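Local coordinates for nitroreductase-like family protein (Bacillus cereus, PDB 2I7H) that belongs to the nitroreductase-like family, forms a two-chain assembly and binds flavin mononucleotide, at residues W52-V66 with S86-M100. Sequence-based numbering, arbitrary orientation. Where two conformers were deposited one is given.
Sequences WNCKLYIGEGRKKLV and SDRFLSTPAQIVVYM
Asn53 and Tyr99 meet at one end of an antiparallel strand pair, 53-58 against 94-100, in the mixed helix and sheet fold of the nitroreductase family. The CB of Asn53 sits over one face of the Tyr99 ring, a CH-pi contact 3.6 Å from the ring centroid. Tyr99 holds CG between its backbone N and carbonyl carbon (chi1 69°), which lays the ring across the neighbouring strand. The planes of the Asn53 amide and the Tyr99 ring are 20° apart, and Lys55 brings CG to within 3.7 Å of Tyr99 CE1. Further along this face, Val97 CG2 touches Tyr57 CE1. Leu65 CG covers one face of the Tyr57 ring near its centre.

On the other face of the sheet Cys54, Leu56, Ile96 and Ala94 pack together. Leu56 CD1 reaches Ile96 CG1 at 3.5 Å. Leu33 of helix 30-40 touches Leu56 and Ala94. Strand 94-101 continues the sheet to strand 157-167, while strand 53-58 pairs in parallel with a strand of the second subunit.

Beyond the strands, helices 62-66 and 86-90 run nearly antiparallel, at 151°. Leu65 CD1 comes in plane to the edge of the Phe89 ring, 3.5 Å from CE2. Val66 CG2 packs against Phe89 CB and Leu90 CD1.

The guanidinium of Arg62 bridges the two connections. The bend at chi3 turns it back so that NE bonds Gly59 O on a lone pair. Gln95 OE1 is buried against Arg62 CG and has no polar partner in the model, whereas Gln95 NE2 bonds Phe89 O. Arg62 NH2 donates to Thr92 O at 2.9 Å, from above that carbonyl's plane.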
loop_
_atom_site.group_PDB
_atom_site.type_symbol
_atom_site.label_atom_id
_atom_site.label_comp_id
_atom_site.label_asym_id
_atom_site.label_seq_id
_atom_site.Cartn_x
_atom_site.Cartn_y
_atom_site.Cartn_z
ATOM N N TRP A 52 7.368 8.926 3.926
ATOM C CA TRP A 52 7.266 8.127 5.153
ATOM C C TRP A 52 8.297 8.574 6.208
ATOM O O TRP A 52 9.412 8.971 5.867
ATOM C CB TRP A 52 7.430 6.638 4.820
ATOM C CG TRP A 52 8.544 6.397 3.847
ATOM C CD1 TRP A 52 9.915 6.467 4.108
ATOM C CD2 TRP A 52 8.425 6.097 2.440
ATOM N NE1 TRP A 52 10.621 6.207 2.973
ATOM C CE2 TRP A 52 9.751 5.990 1.926
ATOM C CE3 TRP A 52 7.346 5.914 1.574
ATOM C CZ2 TRP A 52 10.018 5.702 0.583
ATOM C CZ3 TRP A 52 7.608 5.622 0.212
ATOM C CH2 TRP A 52 8.946 5.525 -0.258
ATOM N N ASN A 53 7.904 8.498 7.479
ATOM C CA ASN A 53 8.786 8.754 8.625
ATOM C C ASN A 53 8.369 7.776 9.690
ATOM O O ASN A 53 7.261 7.280 9.647
ATOM C CB ASN A 53 8.561 10.155 9.206
ATOM C CG ASN A 53 8.896 11.250 8.247
ATOM O OD1 ASN A 53 9.969 11.823 8.319
ATOM N ND2 ASN A 53 7.977 11.569 7.356
ATOM N N CYS A 54 9.253 7.513 10.655
ATOM C CA CYS A 54 9.004 6.490 11.680
ATOM C C CYS A 54 9.444 6.891 13.074
ATOM O O CYS A 54 10.411 7.647 13.232
ATOM C CB CYS A 54 9.711 5.185 11.303
ATOM S SG CYS A 54 9.161 4.488 9.717
ATOM N N LYS A 55 8.732 6.385 14.085
ATOM C CA LYS A 55 9.267 6.319 15.451
ATOM C C LYS A 55 9.283 4.846 15.826
ATOM O O LYS A 55 8.274 4.153 15.673
ATOM C CB LYS A 55 8.433 7.131 16.444
ATOM C CG LYS A 55 7.793 8.353 15.841
ATOM C CD LYS A 55 7.723 9.522 16.765
ATOM C CE LYS A 55 8.889 10.435 16.457
ATOM N NZ LYS A 55 8.651 11.827 16.834
ATOM N N LEU A 56 10.434 4.349 16.258
ATOM C CA LEU A 56 10.535 2.967 16.703
ATOM C C LEU A 56 10.670 2.954 18.213
ATOM O O LEU A 56 11.593 3.544 18.749
ATOM C CB LEU A 56 11.745 2.261 16.054
ATOM C CG LEU A 56 12.187 0.896 16.622
ATOM C CD1 LEU A 56 11.241 -0.252 16.304
ATOM C CD2 LEU A 56 13.607 0.536 16.161
ATOM N N TYR A 57 9.729 2.300 18.884
ATOM C CA TYR A 57 9.769 2.134 20.333
ATOM C C TYR A 57 10.145 0.703 20.635
ATOM O O TYR A 57 9.501 -0.233 20.146
ATOM C CB TYR A 57 8.421 2.494 20.988
ATOM C CG TYR A 57 8.008 3.945 20.764
ATOM C CD1 TYR A 57 7.456 4.353 19.544
ATOM C CD2 TYR A 57 8.144 4.893 21.767
ATOM C CE1 TYR A 57 7.070 5.661 19.325
ATOM C CE2 TYR A 57 7.773 6.203 21.565
ATOM C CZ TYR A 57 7.243 6.582 20.326
ATOM O OH TYR A 57 6.879 7.877 20.091
ATOM N N ILE A 58 11.208 0.536 21.419
ATOM C CA ILE A 58 11.723 -0.783 21.790
ATOM C C ILE A 58 12.229 -0.774 23.222
ATOM O O ILE A 58 12.721 0.244 23.710
ATOM C CB ILE A 58 12.870 -1.270 20.850
ATOM C CG1 ILE A 58 13.952 -0.196 20.681
ATOM C CG2 ILE A 58 12.317 -1.680 19.501
ATOM C CD1 ILE A 58 15.262 -0.716 20.121
ATOM N N GLY A 59 12.106 -1.915 23.893
ATOM C CA GLY A 59 12.625 -2.078 25.255
ATOM C C GLY A 59 11.939 -1.121 26.201
ATOM O O GLY A 59 10.716 -1.006 26.183
ATOM N N GLU A 60 12.725 -0.409 27.005
ATOM C CA GLU A 60 12.163 0.529 27.979
ATOM C C GLU A 60 11.377 1.689 27.361
ATOM O O GLU A 60 10.430 2.198 27.976
ATOM C CB GLU A 60 13.234 1.011 28.954
ATOM C CG GLU A 60 13.146 0.373 30.364
ATOM C CD GLU A 60 12.301 1.211 31.347
ATOM O OE1 GLU A 60 12.742 1.433 32.499
ATOM O OE2 GLU A 60 11.195 1.673 30.960
ATOM N N GLY A 61 11.738 2.067 26.132
ATOM C CA GLY A 61 11.058 3.125 25.383
ATOM C C GLY A 61 9.576 2.886 25.140
ATOM O O GLY A 61 8.796 3.829 25.030
ATOM N N ARG A 62 9.182 1.620 25.065
ATOM C CA ARG A 62 7.787 1.260 24.829
ATOM C C ARG A 62 6.846 1.829 25.890
ATOM O O ARG A 62 5.666 2.023 25.627
ATOM C CB ARG A 62 7.628 -0.255 24.737
ATOM C CG ARG A 62 8.236 -0.865 23.508
ATOM C CD ARG A 62 8.303 -2.347 23.655
ATOM N NE ARG A 62 9.052 -2.727 24.853
ATOM C CZ ARG A 62 8.990 -3.918 25.447
ATOM N NH1 ARG A 62 9.734 -4.146 26.524
ATOM N NH2 ARG A 62 8.186 -4.877 24.969
ATOM N N LYS A 63 7.372 2.091 27.081
ATOM C CA LYS A 63 6.573 2.658 28.160
ATOM C C LYS A 63 6.245 4.103 27.869
ATOM O O LYS A 63 5.248 4.624 28.357
ATOM C CB LYS A 63 7.295 2.554 29.507
ATOM C CG LYS A 63 7.284 1.176 30.120
ATOM C CD LYS A 63 7.977 1.207 31.504
ATOM C CE LYS A 63 8.583 -0.155 31.883
ATOM N NZ LYS A 63 9.436 -0.095 33.140
ATOM N N LYS A 64 7.095 4.753 27.081
ATOM C CA LYS A 64 6.855 6.145 26.702
ATOM C C LYS A 64 5.648 6.242 25.783
ATOM O O LYS A 64 4.837 7.148 25.925
ATOM C CB LYS A 64 8.076 6.759 26.020
ATOM C CG LYS A 64 9.214 7.001 26.943
ATOM C CD LYS A 64 9.726 8.406 26.763
ATOM C CE LYS A 64 10.941 8.631 27.635
ATOM N NZ LYS A 64 12.089 8.033 26.936
ATOM N N LEU A 65 5.564 5.295 24.847
ATOM C CA LEU A 65 4.440 5.171 23.938
ATOM C C LEU A 65 3.196 4.878 24.742
ATOM O O LEU A 65 2.159 5.498 24.522
ATOM C CB LEU A 65 4.664 4.007 22.966
ATOM C CG LEU A 65 4.147 4.113 21.531
ATOM C CD1 LEU A 65 3.679 2.761 21.026
ATOM C CD2 LEU A 65 3.084 5.123 21.355
ATOM N N VAL A 66 3.303 3.911 25.650
ATOM C CA VAL A 66 2.184 3.564 26.516
ATOM C C VAL A 66 1.666 4.784 27.268
ATOM O O VAL A 66 0.457 5.012 27.305
ATOM C CB VAL A 66 2.515 2.416 27.488
ATOM C CG1 VAL A 66 1.452 2.309 28.567
ATOM C CG2 VAL A 66 2.604 1.121 26.736
ATOM N N SER A 86 -1.575 -1.445 28.169
ATOM C CA SER A 86 -0.221 -1.380 28.729
ATOM C C SER A 86 0.489 -2.746 28.758
ATOM O O SER A 86 1.652 -2.854 28.382
ATOM C CB SER A 86 -0.263 -0.790 30.132
ATOM O OG SER A 86 1.047 -0.586 30.635
ATOM N N ASP A 87 -0.216 -3.781 29.197
ATOM C CA ASP A 87 0.347 -5.110 29.265
ATOM C C ASP A 87 0.615 -5.681 27.884
ATOM O O ASP A 87 1.628 -6.377 27.676
ATOM C CB ASP A 87 -0.563 -6.029 30.073
ATOM C CG ASP A 87 -0.497 -5.736 31.551
ATOM O OD1 ASP A 87 0.221 -4.788 31.954
ATOM O OD2 ASP A 87 -1.158 -6.454 32.335
ATOM N N ARG A 88 -0.281 -5.378 26.946
ATOM C CA ARG A 88 -0.118 -5.804 25.559
ATOM C C ARG A 88 1.091 -5.157 24.869
ATOM O O ARG A 88 1.878 -5.829 24.209
ATOM C CB ARG A 88 -1.373 -5.505 24.758
ATOM C CG ARG A 88 -1.646 -6.540 23.721
ATOM C CD ARG A 88 -1.916 -5.959 22.352
ATOM N NE ARG A 88 -3.008 -4.990 22.305
ATOM C CZ ARG A 88 -2.942 -3.814 21.678
ATOM N NH1 ARG A 88 -1.837 -3.434 21.054
ATOM N NH2 ARG A 88 -3.988 -3.014 21.675
ATOM N N PHE A 89 1.216 -3.846 25.010
ATOM C CA PHE A 89 2.292 -3.096 24.376
ATOM C C PHE A 89 3.641 -3.531 24.953
ATOM O O PHE A 89 4.687 -3.433 24.304
ATOM C CB PHE A 89 2.101 -1.595 24.645
ATOM C CG PHE A 89 1.251 -0.887 23.647
ATOM C CD1 PHE A 89 -0.055 -1.285 23.410
ATOM C CD2 PHE A 89 1.743 0.232 22.972
ATOM C CE1 PHE A 89 -0.852 -0.611 22.494
ATOM C CE2 PHE A 89 0.940 0.920 22.068
ATOM C CZ PHE A 89 -0.367 0.494 21.827
ATOM N N LEU A 90 3.608 -3.970 26.200
ATOM C CA LEU A 90 4.822 -4.277 26.923
ATOM C C LEU A 90 5.249 -5.739 26.749
ATOM O O LEU A 90 6.358 -6.125 27.154
ATOM C CB LEU A 90 4.649 -3.881 28.391
ATOM C CG LEU A 90 5.193 -2.493 28.775
ATOM C CD1 LEU A 90 5.194 -1.477 27.682
ATOM C CD2 LEU A 90 4.499 -1.919 29.983
ATOM N N SER A 91 4.365 -6.543 26.145
ATOM C CA SER A 91 4.709 -7.906 25.711
ATOM C C SER A 91 4.727 -7.988 24.194
ATOM O O SER A 91 4.518 -9.056 23.602
ATOM C CB SER A 91 3.770 -8.961 26.324
ATOM O OG SER A 91 2.427 -8.533 26.262
ATOM N N THR A 92 4.958 -6.831 23.574
ATOM C CA THR A 92 5.155 -6.701 22.140
ATOM C C THR A 92 6.541 -6.109 21.982
ATOM O O THR A 92 6.793 -5.014 22.484
ATOM C CB THR A 92 4.095 -5.777 21.515
ATOM O OG1 THR A 92 2.799 -6.339 21.737
ATOM C CG2 THR A 92 4.315 -5.588 20.008
ATOM N N PRO A 93 7.466 -6.857 21.359
ATOM C CA PRO A 93 8.869 -6.412 21.249
ATOM C C PRO A 93 9.128 -5.005 20.669
ATOM O O PRO A 93 10.056 -4.331 21.109
ATOM C CB PRO A 93 9.521 -7.503 20.361
ATOM C CG PRO A 93 8.733 -8.692 20.613
ATOM C CD PRO A 93 7.294 -8.210 20.802
ATOM N N ALA A 94 8.357 -4.588 19.675
ATOM C CA ALA A 94 8.591 -3.301 19.035
ATOM C C ALA A 94 7.272 -2.750 18.558
ATOM O O ALA A 94 6.365 -3.511 18.194
ATOM C CB ALA A 94 9.596 -3.439 17.856
ATOM N N GLN A 95 7.150 -1.428 18.626
ATOM C CA GLN A 95 6.115 -0.670 17.912
ATOM C C GLN A 95 6.795 0.305 16.971
ATOM O O GLN A 95 7.801 0.930 17.332
ATOM C CB GLN A 95 5.217 0.120 18.863
ATOM C CG GLN A 95 4.179 -0.702 19.582
ATOM C CD GLN A 95 4.656 -1.215 20.927
ATOM O OE1 GLN A 95 5.516 -0.605 21.583
ATOM N NE2 GLN A 95 4.072 -2.343 21.365
ATOM N N ILE A 96 6.242 0.427 15.770
ATOM C CA ILE A 96 6.669 1.424 14.801
ATOM C C ILE A 96 5.505 2.344 14.401
ATOM O O ILE A 96 4.557 1.916 13.747
ATOM C CB ILE A 96 7.357 0.794 13.566
ATOM C CG1 ILE A 96 8.584 -0.003 14.029
ATOM C CG2 ILE A 96 7.838 1.899 12.620
ATOM C CD1 ILE A 96 9.348 -0.661 12.936
ATOM N N VAL A 97 5.573 3.596 14.844
ATOM C CA VAL A 97 4.599 4.597 14.436
ATOM C C VAL A 97 5.057 5.120 13.064
ATOM O O VAL A 97 6.181 5.591 12.915
ATOM C CB VAL A 97 4.452 5.743 15.486
ATOM C CG1 VAL A 97 3.367 6.676 15.080
ATOM C CG2 VAL A 97 4.181 5.213 16.906
ATOM N N VAL A 98 4.220 4.962 12.056
ATOM C CA VAL A 98 4.554 5.416 10.697
ATOM C C VAL A 98 3.718 6.663 10.427
ATOM O O VAL A 98 2.479 6.634 10.540
ATOM C CB VAL A 98 4.241 4.354 9.621
ATOM C CG1 VAL A 98 4.534 4.908 8.231
ATOM C CG2 VAL A 98 5.020 2.999 9.887
ATOM N N TYR A 99 4.389 7.756 10.095
ATOM C CA TYR A 99 3.706 9.003 9.903
ATOM C C TYR A 99 4.252 9.765 8.695
ATOM O O TYR A 99 5.295 9.407 8.128
ATOM C CB TYR A 99 3.711 9.854 11.204
ATOM C CG TYR A 99 5.044 10.376 11.566
ATOM C CD1 TYR A 99 5.943 9.598 12.320
ATOM C CD2 TYR A 99 5.446 11.635 11.142
ATOM C CE1 TYR A 99 7.189 10.076 12.643
ATOM C CE2 TYR A 99 6.698 12.130 11.463
ATOM C CZ TYR A 99 7.568 11.337 12.206
ATOM O OH TYR A 99 8.809 11.830 12.519
HETATM N N MSE A 100 3.512 10.801 8.297
HETATM C CA MSE A 100 3.883 11.662 7.172
HETATM C C MSE A 100 3.418 13.096 7.425
HETATM O O MSE A 100 2.479 13.327 8.196
HETATM C CB MSE A 100 3.266 11.153 5.850
HETATM C CG MSE A 100 1.734 11.132 5.873
HETATM SE SE MSE A 100 1.012 10.532 4.188
HETATM C CE MSE A 100 -0.377 11.782 3.998
HETATM O O HOH W 1 11.556 -4.356 23.214
#